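70 KDA protein (Xanthomonas sp., PDB 4B2N) is a rubber oxygenase that acts processively on latex rubber and carries two covalently attached heme c groups. Local coordinates at residues R330-E333 with D334-D338; S94-R97 with G98-L102; G363-I366 with Y367-D371. All coordinates share one frame; numbering follows the deposited sequence.

How the interactions relate
Two of the three contacts are neighbours and the third stands apart, although all three are local contacts along helices. In chain order come interaction 2 on helix 88-104, interaction 1 at the junction of helices 326-331 and 333-345, and interaction 3 near the end of helix 357-369, the next helix after 333-345. Interactions 1 and 2 have centres about 11 Å apart and touch: Asp338 OD2 forms a salt bridge to Arg97 NE at 2.8 Å, joining helices 333-345 and 88-104 near the first heme. Interaction 3, about 42 Å and 38 Å from interactions 1 and 2 between centres, lies beside the second heme. Helices thus lie near both hemes, two contacts by the first and one by the second.

Interaction 1: residues R330-E333 with D334-D338; sequences RGLE and DEFED. With HEC (heme c), chain C.
Leu332 and Phe336 both place CG beside the backbone N (chi1 -66° and -84°), which lets the phenyl ring swing back along the turn until its CD1 lies 3.9 Å from Leu332 CB. Leu332 O lies at the ring edge, near its plane, 3.3 Å from Phe336 CD1, while Leu332 CB sits off the plane. That carbonyl also accepts the amide of Phe336 (N to O 3.0 Å). One residue on, Glu337 N donates to Glu333 O at 2.9 Å.

Farther round the ring edge, Phe336 CE2 approaches heme carbon CBB at 3.8 Å, near the ring plane, while Phe107 packs edge-to-face with the ring. Glu335 crosses Leu332 obliquely, its OE1 lying 3.5 Å from Leu332 CD2, and its OE2 is held in a salt bridge by Arg105. On the more polar side Glu333 OE2 and Glu337 OE2 stand 4.7 Å apart with one water within bonding distance of both, and His312 engages Glu333 OE1.

Two carboxylates this close would probably repel, so the water and His312 are likely to ease the charge. The apolar side of the turn, by contrast, brings an aromatic edge against a covalently anchored heme, in a pocket that Phe336 helps to line.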
loop_
_atom_site.group_PDB
_atom_site.type_symbol
_atom_site.label_atom_id
_atom_site.label_comp_id
_atom_site.label_asym_id
_atom_site.label_seq_id
_atom_site.Cartn_x
_atom_site.Cartn_y
_atom_site.Cartn_z
ATOM N N ARG A 330 -9.829 -2.319 -18.810
ATOM C CA ARG A 330 -9.493 -3.773 -18.800
ATOM C C ARG A 330 -8.125 -4.034 -19.466
ATOM O O ARG A 330 -7.367 -4.913 -19.060
ATOM C CB ARG A 330 -10.559 -4.591 -19.559
ATOM C CG ARG A 330 -11.885 -4.634 -18.826
ATOM C CD ARG A 330 -12.816 -5.681 -19.388
ATOM N NE ARG A 330 -12.935 -5.649 -20.846
ATOM C CZ ARG A 330 -13.991 -5.188 -21.510
ATOM N NH1 ARG A 330 -15.004 -4.653 -20.859
ATOM N NH2 ARG A 330 -14.043 -5.293 -22.853
ATOM N N GLY A 331 -7.838 -3.263 -20.513
ATOM C CA GLY A 331 -6.615 -3.470 -21.336
ATOM C C GLY A 331 -5.312 -2.961 -20.705
ATOM O O GLY A 331 -4.253 -3.193 -21.259
ATOM N N LEU A 332 -5.385 -2.371 -19.500
ATOM C CA LEU A 332 -4.197 -2.113 -18.680
ATOM C C LEU A 332 -3.586 -3.383 -18.125
ATOM O O LEU A 332 -2.475 -3.337 -17.596
ATOM C CB LEU A 332 -4.490 -1.215 -17.448
ATOM C CG LEU A 332 -4.891 0.187 -17.902
ATOM C CD1 LEU A 332 -5.481 0.983 -16.751
ATOM C CD2 LEU A 332 -3.689 0.980 -18.364
ATOM N N GLU A 333 -4.294 -4.501 -18.219
ATOM C CA GLU A 333 -3.826 -5.745 -17.580
ATOM C C GLU A 333 -2.381 -6.192 -17.930
ATOM O O GLU A 333 -1.633 -6.536 -17.015
ATOM C CB GLU A 333 -4.833 -6.909 -17.817
ATOM C CG GLU A 333 -4.506 -8.122 -16.934
ATOM C CD GLU A 333 -5.656 -9.147 -16.973
ATOM O OE1 GLU A 333 -6.780 -8.775 -16.549
ATOM O OE2 GLU A 333 -5.427 -10.288 -17.484
ATOM N N ASP A 334 -1.999 -6.239 -19.214
ATOM C CA ASP A 334 -0.614 -6.623 -19.584
ATOM C C ASP A 334 0.396 -5.693 -18.866
ATOM O O ASP A 334 1.420 -6.165 -18.328
ATOM C CB ASP A 334 -0.345 -6.567 -21.121
ATOM C CG ASP A 334 -1.178 -7.545 -21.942
ATOM O OD1 ASP A 334 -1.888 -8.394 -21.383
ATOM O OD2 ASP A 334 -1.079 -7.488 -23.196
ATOM N N GLU A 335 0.130 -4.378 -18.865
ATOM C CA GLU A 335 1.043 -3.424 -18.223
ATOM C C GLU A 335 1.186 -3.689 -16.734
ATOM O O GLU A 335 2.292 -3.610 -16.125
ATOM C CB GLU A 335 0.565 -2.004 -18.485
ATOM C CG GLU A 335 0.891 -1.626 -19.915
ATOM C CD GLU A 335 0.312 -0.255 -20.290
ATOM O OE1 GLU A 335 -0.915 -0.061 -20.216
ATOM O OE2 GLU A 335 1.093 0.616 -20.724
ATOM N N PHE A 336 0.077 -4.124 -16.155
ATOM C CA PHE A 336 0.099 -4.416 -14.715
ATOM C C PHE A 336 0.731 -5.730 -14.311
ATOM O O PHE A 336 1.348 -5.864 -13.246
ATOM C CB PHE A 336 -1.256 -4.147 -14.137
ATOM C CG PHE A 336 -1.431 -2.687 -13.801
ATOM C CD1 PHE A 336 -1.699 -1.733 -14.820
ATOM C CD2 PHE A 336 -1.353 -2.254 -12.471
ATOM C CE1 PHE A 336 -1.824 -0.354 -14.494
ATOM C CE2 PHE A 336 -1.485 -0.883 -12.149
ATOM C CZ PHE A 336 -1.682 0.056 -13.140
ATOM N N GLU A 337 0.621 -6.727 -15.163
ATOM C CA GLU A 337 1.397 -7.974 -14.974
ATOM C C GLU A 337 2.940 -7.620 -15.017
ATOM O O GLU A 337 3.709 -8.116 -14.263
ATOM C CB GLU A 337 1.065 -8.944 -16.155
ATOM C CG GLU A 337 -0.336 -9.513 -16.071
ATOM C CD GLU A 337 -0.519 -10.559 -14.959
ATOM O OE1 GLU A 337 0.404 -10.867 -14.148
ATOM O OE2 GLU A 337 -1.628 -11.146 -14.910
ATOM N N ASP A 338 3.346 -6.701 -15.874
ATOM C CA ASP A 338 4.753 -6.273 -15.923
ATOM C C ASP A 338 5.112 -5.459 -14.659
ATOM O O ASP A 338 6.152 -5.691 -14.049
ATOM C CB ASP A 338 4.987 -5.383 -17.168
ATOM C CG ASP A 338 5.045 -6.168 -18.502
ATOM O OD1 ASP A 338 5.267 -7.389 -18.490
ATOM O OD2 ASP A 338 4.873 -5.515 -19.594
HETATM FE FE HEC C . -1.080 0.818 -3.719
HETATM C CHA HEC C . -1.713 -1.850 -1.561
HETATM C CHB HEC C . 0.167 -1.416 -6.129
HETATM C CHC HEC C . -1.072 3.315 -6.204
HETATM C CHD HEC C . -1.682 3.045 -1.269
HETATM N NA HEC C . -0.860 -1.110 -3.863
HETATM C C1A HEC C . -1.013 -2.069 -2.816
HETATM C C2A HEC C . -0.462 -3.375 -3.144
HETATM C C3A HEC C . 0.081 -3.294 -4.460
HETATM C C4A HEC C . -0.156 -1.900 -4.852
HETATM C CMA HEC C . 0.815 -4.381 -5.220
HETATM C CAA HEC C . -0.431 -4.664 -2.284
HETATM C CBA HEC C . 0.731 -4.492 -1.304
HETATM C CGA HEC C . 0.783 -5.597 -0.264
HETATM O O1A HEC C . -0.264 -5.993 0.355
HETATM O O2A HEC C . 1.926 -5.998 -0.028
HETATM N NB HEC C . -0.666 0.873 -5.722
HETATM C C1B HEC C . -0.097 -0.051 -6.504
HETATM C C2B HEC C . 0.142 0.340 -7.886
HETATM C C3B HEC C . -0.234 1.700 -7.912
HETATM C C4B HEC C . -0.647 1.960 -6.538
HETATM C CMB HEC C . 0.667 -0.600 -8.896
HETATM C CAB HEC C . -0.284 2.667 -9.066
HETATM C CBB HEC C . -1.190 2.314 -10.101
HETATM N NC HEC C . -1.291 2.786 -3.822
HETATM C C1C HEC C . -1.308 3.723 -4.840
HETATM C C2C HEC C . -1.473 5.119 -4.361
HETATM C C3C HEC C . -1.680 4.991 -2.902
HETATM C C4C HEC C . -1.573 3.562 -2.621
HETATM C CMC HEC C . -1.504 6.333 -5.282
HETATM C CAC HEC C . -1.950 6.064 -1.891
HETATM C CBC HEC C . -2.833 7.087 -2.250
HETATM N ND HEC C . -1.625 0.606 -1.768
HETATM C C1D HEC C . -1.828 1.628 -0.938
HETATM C C2D HEC C . -2.175 1.232 0.388
HETATM C C3D HEC C . -2.196 -0.194 0.292
HETATM C C4D HEC C . -1.861 -0.481 -1.098
HETATM C CMD HEC C . -2.457 2.029 1.611
HETATM C CAD HEC C . -2.630 -1.098 1.391
HETATM C CBD HEC C . -4.194 -0.954 1.233
HETATM C CGD HEC C . -4.884 -1.708 2.346
HETATM O O1D HEC C . -5.373 -1.095 3.328
HETATM O O2D HEC C . -4.842 -2.982 2.266
HETATM O O HOH W 1 -3.088 -11.345 -17.142
#

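Interaction 2: residues S94-R97 with G98-L102; sequences SATR and GRVNL
From Ser94 to Asn101 the chain is regular alpha-helix, and four successive i to i+4 bonds join the two segments, among them Gly98 N to Ser94 O at 2.8 Å and a nearly straight Asn101 N to Arg97 O (173°). Side chains add lighter contacts on this frame. Thr96 and Arg99 run side by side in the same direction, with Thr96 CG2 4.0 Å from Arg99 NH2; the guanidinium's firmer partner is Glu103, which takes a salt bridge from NH1. Thr96 OG1 turns back to the carbonyl of Arg92. Val100 CG2, placed beside its own backbone N, leans on Thr96 O at 3.3 Å. The amide carbon of Asn101 rests likewise on Arg97 O (CG to O 3.2 Å), a packing contact in which the amide nitrogen makes no hydrogen bond to that oxygen. Bent at chi3 (-68°), Arg97 folds back so that Ser94 CA lies 3.4 Å above one face of its guanidinium, offset toward the rim.

Both residues turn polar groups to Asp338, Arg97 by a salt bridge and Ser94 OG by a hydrogen bond. Around them, helix 333-345 packs along this face: Asp338 CB meets the bare backbone of Gly98, Asn101 touches Ile339 and makes a weak bond to Glu335 O, and Arg99 and Leu102 rest on Phe342, with Leu102 also reaching the heme-binding Cys191.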
loop_
_atom_site.group_PDB
_atom_site.type_symbol
_atom_site.label_atom_id
_atom_site.label_comp_id
_atom_site.label_asym_id
_atom_site.label_seq_id
_atom_site.Cartn_x
_atom_site.Cartn_y
_atom_site.Cartn_z
ATOM N N SER A 94 10.069 -8.413 -18.445
ATOM C CA SER A 94 8.797 -7.982 -17.832
ATOM C C SER A 94 9.035 -6.969 -16.694
ATOM O O SER A 94 8.410 -5.898 -16.645
ATOM C CB SER A 94 7.958 -9.188 -17.387
ATOM O OG SER A 94 6.770 -8.717 -16.739
ATOM N N ALA A 95 9.962 -7.292 -15.809
ATOM C CA ALA A 95 10.268 -6.425 -14.670
ATOM C C ALA A 95 10.837 -5.073 -15.160
ATOM O O ALA A 95 10.453 -4.005 -14.610
ATOM C CB ALA A 95 11.235 -7.150 -13.690
ATOM N N THR A 96 11.585 -5.063 -16.288
ATOM C CA THR A 96 12.070 -3.804 -16.826
ATOM C C THR A 96 10.889 -2.996 -17.308
ATOM O O THR A 96 10.876 -1.769 -17.130
ATOM C CB THR A 96 13.095 -4.031 -17.969
ATOM O OG1 THR A 96 14.279 -4.542 -17.346
ATOM C CG2 THR A 96 13.468 -2.746 -18.635
ATOM N N ARG A 97 9.955 -3.642 -18.041
ATOM C CA ARG A 97 8.782 -2.913 -18.541
ATOM C C ARG A 97 7.960 -2.383 -17.374
ATOM O O ARG A 97 7.430 -1.267 -17.440
ATOM C CB ARG A 97 7.865 -3.764 -19.416
ATOM C CG ARG A 97 8.542 -4.208 -20.693
ATOM C CD ARG A 97 7.561 -4.887 -21.652
ATOM N NE ARG A 97 7.114 -6.173 -21.109
ATOM C CZ ARG A 97 7.631 -7.362 -21.340
ATOM N NH1 ARG A 97 8.716 -7.514 -22.087
ATOM N NH2 ARG A 97 7.054 -8.412 -20.779
ATOM N N GLY A 98 7.878 -3.173 -16.329
ATOM C CA GLY A 98 7.126 -2.776 -15.100
ATOM C C GLY A 98 7.726 -1.422 -14.604
ATOM O O GLY A 98 6.983 -0.494 -14.231
ATOM N N ARG A 99 9.040 -1.360 -14.498
ATOM C CA ARG A 99 9.658 -0.229 -13.852
ATOM C C ARG A 99 9.459 0.992 -14.747
ATOM O O ARG A 99 9.114 2.061 -14.273
ATOM C CB ARG A 99 11.156 -0.454 -13.658
ATOM C CG ARG A 99 11.811 0.788 -13.021
ATOM C CD ARG A 99 13.312 0.690 -13.004
ATOM N NE ARG A 99 13.871 0.266 -14.305
ATOM C CZ ARG A 99 14.009 1.000 -15.403
ATOM N NH1 ARG A 99 13.706 2.289 -15.491
ATOM N NH2 ARG A 99 14.562 0.452 -16.445
ATOM N N VAL A 100 9.639 0.807 -16.050
ATOM C CA VAL A 100 9.389 1.923 -17.013
ATOM C C VAL A 100 7.934 2.420 -16.908
ATOM O O VAL A 100 7.671 3.640 -16.887
ATOM C CB VAL A 100 9.695 1.420 -18.445
ATOM C CG1 VAL A 100 9.303 2.501 -19.459
ATOM C CG2 VAL A 100 11.211 1.129 -18.623
ATOM N N ASN A 101 6.964 1.474 -16.860
ATOM C CA ASN A 101 5.542 1.853 -16.557
ATOM C C ASN A 101 5.392 2.716 -15.314
ATOM O O ASN A 101 4.683 3.711 -15.372
ATOM C CB ASN A 101 4.669 0.620 -16.412
ATOM C CG ASN A 101 4.475 -0.094 -17.742
ATOM O OD1 ASN A 101 4.773 0.461 -18.816
ATOM N ND2 ASN A 101 3.969 -1.357 -17.682
ATOM N N LEU A 102 6.094 2.392 -14.238
ATOM C CA LEU A 102 5.934 3.165 -12.984
ATOM C C LEU A 102 6.499 4.601 -13.148
ATOM O O LEU A 102 6.027 5.549 -12.499
ATOM C CB LEU A 102 6.508 2.416 -11.761
ATOM C CG LEU A 102 5.782 1.152 -11.354
ATOM C CD1 LEU A 102 6.467 0.383 -10.205
ATOM C CD2 LEU A 102 4.355 1.537 -11.010
#

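Interaction 3: residues G363-I366 with Y367-D371; sequences GAVI and YHERD
The imidazole of His368 meets Ala364 by its edge: ND1 donates to Ala364 O at 2.8 Å, with the oxygen lying in the ring plane. Over one face of the same imidazole sits CD1 of the adjacent Tyr367, 3.3 Å above the plane and over the ring centre, and His401 also stacks with this ring. The Tyr367 ring in turn has His368 CG at its edge, so the two neighbouring rings meet edge against face. Beyond the helix Tyr367 touches the rings of Tyr397 and Tyr658, and its OH bonds to Gly395 O.

With chi1 at -69° the imidazole lies beside its own backbone N, and the backbone N and ring ND1 share one acceptor: His368 N also bonds to Ala364 O, at 3.2 Å, and the two donors come from opposite faces of the carbonyl plane. Two residues on, Ile366 O is shared as well. Arg370 N approaches it at 2.9 Å and Glu369 N at 3.2 Å, the latter from above the carbonyl plane, where the helix is ending. A water near both Ile366 O and Arg370 O lies at this exit. Ile366 CG2 packs alongside Arg370 CB at 3.7 Å, while the arginine's far end goes to Glu651 and Ser646.

Since ND1 gives its proton to Ala364 O and NE2 receives the amide of Tyr397, His368 is probably neutral, with its ring rotation fixed from both ends. The imidazole face lies against Tyr367 CD1, and Tyr367 touches Cys390 and the axial ligand His394 of the second heme.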
loop_
_atom_site.group_PDB
_atom_site.type_symbol
_atom_site.label_atom_id
_atom_site.label_comp_id
_atom_site.label_asym_id
_atom_site.label_seq_id
_atom_site.Cartn_x
_atom_site.Cartn_y
_atom_site.Cartn_z
ATOM N N GLY A 363 19.191 -12.546 18.995
ATOM C CA GLY A 363 17.901 -12.141 18.445
ATOM C C GLY A 363 17.316 -13.172 17.472
ATOM O O GLY A 363 16.122 -13.375 17.443
ATOM N N ALA A 364 18.162 -13.807 16.681
ATOM C CA ALA A 364 17.703 -14.766 15.723
ATOM C C ALA A 364 17.058 -15.896 16.439
ATOM O O ALA A 364 16.025 -16.400 16.032
ATOM C CB ALA A 364 18.834 -15.252 14.872
ATOM N N VAL A 365 17.675 -16.291 17.552
ATOM C CA VAL A 365 17.147 -17.378 18.336
ATOM C C VAL A 365 15.821 -17.000 18.968
ATOM O O VAL A 365 14.901 -17.824 18.981
ATOM C CB VAL A 365 18.160 -17.860 19.428
ATOM C CG1 VAL A 365 17.548 -19.000 20.253
ATOM C CG2 VAL A 365 19.386 -18.419 18.733
ATOM N N ILE A 366 15.752 -15.793 19.542
ATOM C CA ILE A 366 14.578 -15.363 20.226
ATOM C C ILE A 366 13.488 -15.317 19.171
ATOM O O ILE A 366 12.387 -15.833 19.373
ATOM C CB ILE A 366 14.792 -13.975 20.841
ATOM C CG1 ILE A 366 15.754 -14.055 22.072
ATOM C CG2 ILE A 366 13.449 -13.426 21.344
ATOM C CD1 ILE A 366 16.502 -12.736 22.278
ATOM N N TYR A 367 13.814 -14.703 18.028
ATOM C CA TYR A 367 12.833 -14.538 16.918
ATOM C C TYR A 367 12.111 -15.884 16.634
ATOM O O TYR A 367 10.867 -15.958 16.595
ATOM C CB TYR A 367 13.535 -13.969 15.659
ATOM C CG TYR A 367 12.525 -13.854 14.498
ATOM C CD1 TYR A 367 12.199 -14.946 13.750
ATOM C CD2 TYR A 367 11.893 -12.658 14.210
ATOM C CE1 TYR A 367 11.235 -14.879 12.748
ATOM C CE2 TYR A 367 10.944 -12.589 13.222
ATOM C CZ TYR A 367 10.621 -13.678 12.508
ATOM O OH TYR A 367 9.662 -13.578 11.538
ATOM N N HIS A 368 12.894 -16.943 16.458
ATOM C CA HIS A 368 12.370 -18.239 16.018
ATOM C C HIS A 368 11.926 -19.153 17.162
ATOM O O HIS A 368 11.144 -20.104 16.958
ATOM C CB HIS A 368 13.456 -18.923 15.213
ATOM C CG HIS A 368 13.738 -18.264 13.902
ATOM N ND1 HIS A 368 14.655 -17.245 13.761
ATOM C CD2 HIS A 368 13.152 -18.465 12.654
ATOM C CE1 HIS A 368 14.666 -16.867 12.457
ATOM N NE2 HIS A 368 13.765 -17.626 11.786
ATOM N N GLU A 369 12.340 -18.861 18.394
ATOM C CA GLU A 369 12.098 -19.864 19.422
ATOM C C GLU A 369 11.410 -19.406 20.670
ATOM O O GLU A 369 10.873 -20.252 21.387
ATOM C CB GLU A 369 13.417 -20.594 19.810
ATOM C CG GLU A 369 14.088 -21.298 18.622
ATOM C CD GLU A 369 15.395 -21.995 18.965
ATOM O OE1 GLU A 369 15.636 -22.295 20.153
ATOM O OE2 GLU A 369 16.190 -22.264 18.056
ATOM N N ARG A 370 11.427 -18.102 20.955
ATOM C CA ARG A 370 10.896 -17.633 22.247
ATOM C C ARG A 370 9.371 -17.599 22.182
ATOM O O ARG A 370 8.794 -16.924 21.334
ATOM C CB ARG A 370 11.468 -16.260 22.625
ATOM C CG ARG A 370 11.632 -16.017 24.146
ATOM C CD ARG A 370 10.339 -15.747 24.884
ATOM N NE ARG A 370 10.492 -14.687 25.904
ATOM C CZ ARG A 370 9.480 -14.216 26.636
ATOM N NH1 ARG A 370 8.263 -14.740 26.497
ATOM N NH2 ARG A 370 9.676 -13.239 27.529
ATOM N N ASP A 371 8.715 -18.349 23.063
ATOM C CA ASP A 371 7.264 -18.355 23.093
ATOM C C ASP A 371 6.803 -17.111 23.827
ATOM O O ASP A 371 7.128 -16.929 24.986
ATOM C CB ASP A 371 6.748 -19.608 23.787
ATOM C CG ASP A 371 5.203 -19.717 23.797
ATOM O OD1 ASP A 371 4.413 -18.738 23.484
ATOM O OD2 ASP A 371 4.772 -20.835 24.141
HETATM O O HOH W 2 9.585 -14.872 19.604
#